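Local coordinates for conserved domain protein (Porphyromonas gingivalis, PDB 3PNN) that probably transfers sugar units from an activated donor to an acceptor, forming glycosidic linkages, as a cytoplasmic glycosyltransferase with a Rossmann-like alpha/beta/alpha fold, at residues G147-V152 against W218-D223. Numbering follows the deposited sequence.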
ATOM      1  N   GLY A 147      11.470 -15.489  -0.351  1.00 29.54           N
ATOM      2  CA  GLY A 147      11.805 -14.753  -1.561  1.00 28.80           C
ATOM      3  C   GLY A 147      10.844 -14.999  -2.716  1.00 29.55           C
ATOM      4  O   GLY A 147      11.171 -14.712  -3.870  1.00 29.35           O
ATOM      5  N   GLU A 148       9.660 -15.533  -2.412  1.00 27.20           N
ATOM      6  CA  GLU A 148       8.588 -15.661  -3.412  1.00 26.03           C
ATOM      7  C   GLU A 148       7.403 -14.783  -3.007  1.00 27.96           C
ATOM      8  O   GLU A 148       6.674 -15.103  -2.069  1.00 26.22           O
ATOM      9  CB  GLU A 148       8.163 -17.130  -3.585  1.00 27.13           C
ATOM     10  CG  GLU A 148       9.362 -18.027  -3.909  1.00 33.08           C
ATOM     11  CD  GLU A 148       8.985 -19.463  -4.240  1.00 49.42           C
ATOM     12  OE1 GLU A 148       7.970 -19.675  -4.941  1.00 47.17           O
ATOM     13  OE2 GLU A 148       9.724 -20.377  -3.803  1.00 49.97           O
ATOM     14  N   TYR A 149       7.251 -13.657  -3.698  1.00 24.71           N
ATOM     15  CA  TYR A 149       6.281 -12.624  -3.323  1.00 24.90           C
ATOM     16  C   TYR A 149       5.308 -12.385  -4.472  1.00 24.52           C
ATOM     17  O   TYR A 149       5.371 -13.077  -5.500  1.00 25.17           O
ATOM     18  CB  TYR A 149       7.014 -11.314  -3.029  1.00 24.22           C
ATOM     19  CG  TYR A 149       8.158 -11.421  -2.029  1.00 23.20           C
ATOM     20  CD1 TYR A 149       8.080 -12.273  -0.938  1.00 28.27           C
ATOM     21  CD2 TYR A 149       9.304 -10.631  -2.169  1.00 24.28           C
ATOM     22  CE1 TYR A 149       9.120 -12.351   0.001  1.00 31.95           C
ATOM     23  CE2 TYR A 149      10.350 -10.694  -1.231  1.00 25.82           C
ATOM     24  CZ  TYR A 149      10.248 -11.559  -0.154  1.00 29.77           C
ATOM     25  OH  TYR A 149      11.276 -11.648   0.762  1.00 25.66           O
ATOM     26  N   CYS A 150       4.421 -11.401  -4.308  1.00 25.95           N
ATOM     27  CA  CYS A 150       3.482 -11.040  -5.367  1.00 24.96           C
ATOM     28  C   CYS A 150       3.039  -9.580  -5.255  1.00 26.82           C
ATOM     29  O   CYS A 150       3.303  -8.891  -4.260  1.00 25.63           O
ATOM     30  CB  CYS A 150       2.264 -11.971  -5.353  1.00 26.12           C
ATOM     31  SG  CYS A 150       1.233 -11.823  -3.840  1.00 28.64           S
HETATM   32  N   MSE A 151       2.389  -9.088  -6.299  1.00 26.17           N
HETATM   33  CA  MSE A 151       1.742  -7.784  -6.222  1.00 26.16           C
HETATM   34  C   MSE A 151       0.513  -7.835  -7.094  1.00 22.39           C
HETATM   35  O   MSE A 151       0.461  -8.616  -8.038  1.00 23.72           O
HETATM   36  CB  MSE A 151       2.652  -6.624  -6.665  1.00 32.20           C
HETATM   37  CG  MSE A 151       3.180  -6.664  -8.084  1.00 30.59           C
HETATM   38 SE   MSE A 151       3.695  -4.848  -8.752  0.70 36.46          SE
HETATM   39  CE  MSE A 151       2.079  -4.487  -9.799  1.00 39.01           C
ATOM     40  N   VAL A 152      -0.473  -7.010  -6.764  1.00 23.38           N
ATOM     41  CA  VAL A 152      -1.699  -6.984  -7.548  1.00 22.56           C
ATOM     42  C   VAL A 152      -1.537  -5.842  -8.533  1.00 26.97           C
ATOM     43  O   VAL A 152      -1.385  -4.681  -8.147  1.00 29.45           O
ATOM     44  CB  VAL A 152      -2.940  -6.807  -6.667  1.00 26.16           C
ATOM     45  CG1 VAL A 152      -4.209  -6.655  -7.549  1.00 26.38           C
ATOM     46  CG2 VAL A 152      -3.098  -8.019  -5.734  1.00 25.41           C
ATOM     47  N   TRP A 218       0.751  -5.391  -2.038  1.00 22.71           N
ATOM     48  CA  TRP A 218       1.806  -6.408  -2.162  1.00 22.00           C
ATOM     49  C   TRP A 218       1.463  -7.626  -1.329  1.00 24.34           C
ATOM     50  O   TRP A 218       0.679  -7.530  -0.380  1.00 24.68           O
ATOM     51  CB  TRP A 218       3.103  -5.852  -1.584  1.00 24.24           C
ATOM     52  CG  TRP A 218       3.590  -4.618  -2.233  1.00 23.78           C
ATOM     53  CD1 TRP A 218       3.367  -3.328  -1.841  1.00 25.07           C
ATOM     54  CD2 TRP A 218       4.417  -4.557  -3.391  1.00 22.32           C
ATOM     55  NE1 TRP A 218       4.012  -2.464  -2.700  1.00 27.48           N
ATOM     56  CE2 TRP A 218       4.657  -3.197  -3.663  1.00 24.97           C
ATOM     57  CE3 TRP A 218       4.975  -5.528  -4.235  1.00 24.54           C
ATOM     58  CZ2 TRP A 218       5.433  -2.776  -4.748  1.00 31.06           C
ATOM     59  CZ3 TRP A 218       5.762  -5.109  -5.311  1.00 27.95           C
ATOM     60  CH2 TRP A 218       5.973  -3.745  -5.557  1.00 27.69           C
ATOM     61  N   GLY A 219       2.085  -8.756  -1.649  1.00 21.99           N
ATOM     62  CA  GLY A 219       2.022  -9.949  -0.812  1.00 24.32           C
ATOM     63  C   GLY A 219       3.435 -10.427  -0.501  1.00 26.60           C
ATOM     64  O   GLY A 219       4.225 -10.656  -1.420  1.00 24.62           O
ATOM     65  N   PHE A 220       3.754 -10.575   0.784  1.00 23.27           N
ATOM     66  CA  PHE A 220       5.111 -10.944   1.213  1.00 24.99           C
ATOM     67  C   PHE A 220       5.087 -12.119   2.186  1.00 23.49           C
ATOM     68  O   PHE A 220       4.025 -12.504   2.694  1.00 25.36           O
ATOM     69  CB  PHE A 220       5.808  -9.766   1.914  1.00 23.19           C
ATOM     70  CG  PHE A 220       6.046  -8.546   1.033  1.00 25.89           C
ATOM     71  CD1 PHE A 220       6.844  -8.622  -0.103  1.00 27.61           C
ATOM     72  CD2 PHE A 220       5.500  -7.313   1.381  1.00 26.12           C
ATOM     73  CE1 PHE A 220       7.074  -7.497  -0.892  1.00 24.88           C
ATOM     74  CE2 PHE A 220       5.726  -6.185   0.601  1.00 23.63           C
ATOM     75  CZ  PHE A 220       6.525  -6.277  -0.535  1.00 26.40           C
ATOM     76  N   THR A 221       6.266 -12.675   2.450  1.00 26.55           N
ATOM     77  CA  THR A 221       6.459 -13.607   3.553  1.00 23.88           C
ATOM     78  C   THR A 221       7.420 -12.932   4.524  1.00 24.42           C
ATOM     79  O   THR A 221       8.073 -11.961   4.165  1.00 26.52           O
ATOM     80  CB  THR A 221       7.030 -14.964   3.068  1.00 23.10           C
ATOM     81  OG1 THR A 221       8.132 -14.738   2.181  1.00 25.67           O
ATOM     82  CG2 THR A 221       5.955 -15.749   2.303  1.00 25.02           C
ATOM     83  N   PRO A 222       7.519 -13.441   5.762  1.00 26.99           N
ATOM     84  CA  PRO A 222       8.259 -12.662   6.776  1.00 26.86           C
ATOM     85  C   PRO A 222       9.756 -12.464   6.502  1.00 25.19           C
ATOM     86  O   PRO A 222      10.359 -11.550   7.091  1.00 26.66           O
ATOM     87  CB  PRO A 222       8.013 -13.445   8.076  1.00 31.94           C
ATOM     88  CG  PRO A 222       6.645 -14.114   7.832  1.00 28.64           C
ATOM     89  CD  PRO A 222       6.703 -14.511   6.361  1.00 27.47           C
ATOM     90  N   ASP A 223      10.360 -13.274   5.633  1.00 23.42           N
ATOM     91  CA  ASP A 223      11.774 -13.042   5.287  1.00 27.02           C
ATOM     92  C   ASP A 223      11.932 -11.648   4.677  1.00 27.67           C
ATOM     93  O   ASP A 223      13.016 -11.089   4.656  1.00 29.99           O
ATOM     94  CB  ASP A 223      12.289 -14.094   4.302  1.00 25.92           C
ATOM     95  CG  ASP A 223      11.293 -14.386   3.197  1.00 32.84           C
ATOM     96  OD1 ASP A 223      11.503 -13.912   2.051  1.00 27.11           O
ATOM     97  OD2 ASP A 223      10.293 -15.078   3.479  1.00 30.79           O
TER
HETATM   98  O   HOH W   1       8.261 -16.357  -0.160  1.00 27.78           O
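Y149 lays one face of its ring over the edge of F220, whose CD1 comes within 3.6 Å of Y149 CG in an edge-to-face stack with the planes at 85°. The other face of Y149 rests on the backbone of G147. With CG set beside its own backbone N (chi1 -52°), the ring runs out toward D223, and Y149 OH donates to D223 OD1 at 2.6 Å. D223 OD1 also accepts from G147 N at 2.9 Å, from the opposite face of the carboxylate plane, while T221 OG1 donates to D223 OD2 on its syn side, so three donors grip the carboxylate, which limits its rotation. A water joins T221 OG1 to both E148 N and E148 O. Where the strands pair, C150 N donates to G219 O at 3.0 Å and G219 N returns a bond to C150 O. C150 SG packs on G219 CA at 3.6 Å. On the sheet face opposite C150, selenomethionine M151 and W218 lie side by side, M151 SE 4.6 Å from the centroid of the six-membered ring of W218 in an oblique Met-aromatic contact. Helix 249-259 packs against W218 and F220, helix 129-140 against C150: antiparallel strands sandwiched between helices, as in an alpha/beta/alpha Rossmann-like glycosyltransferase fold.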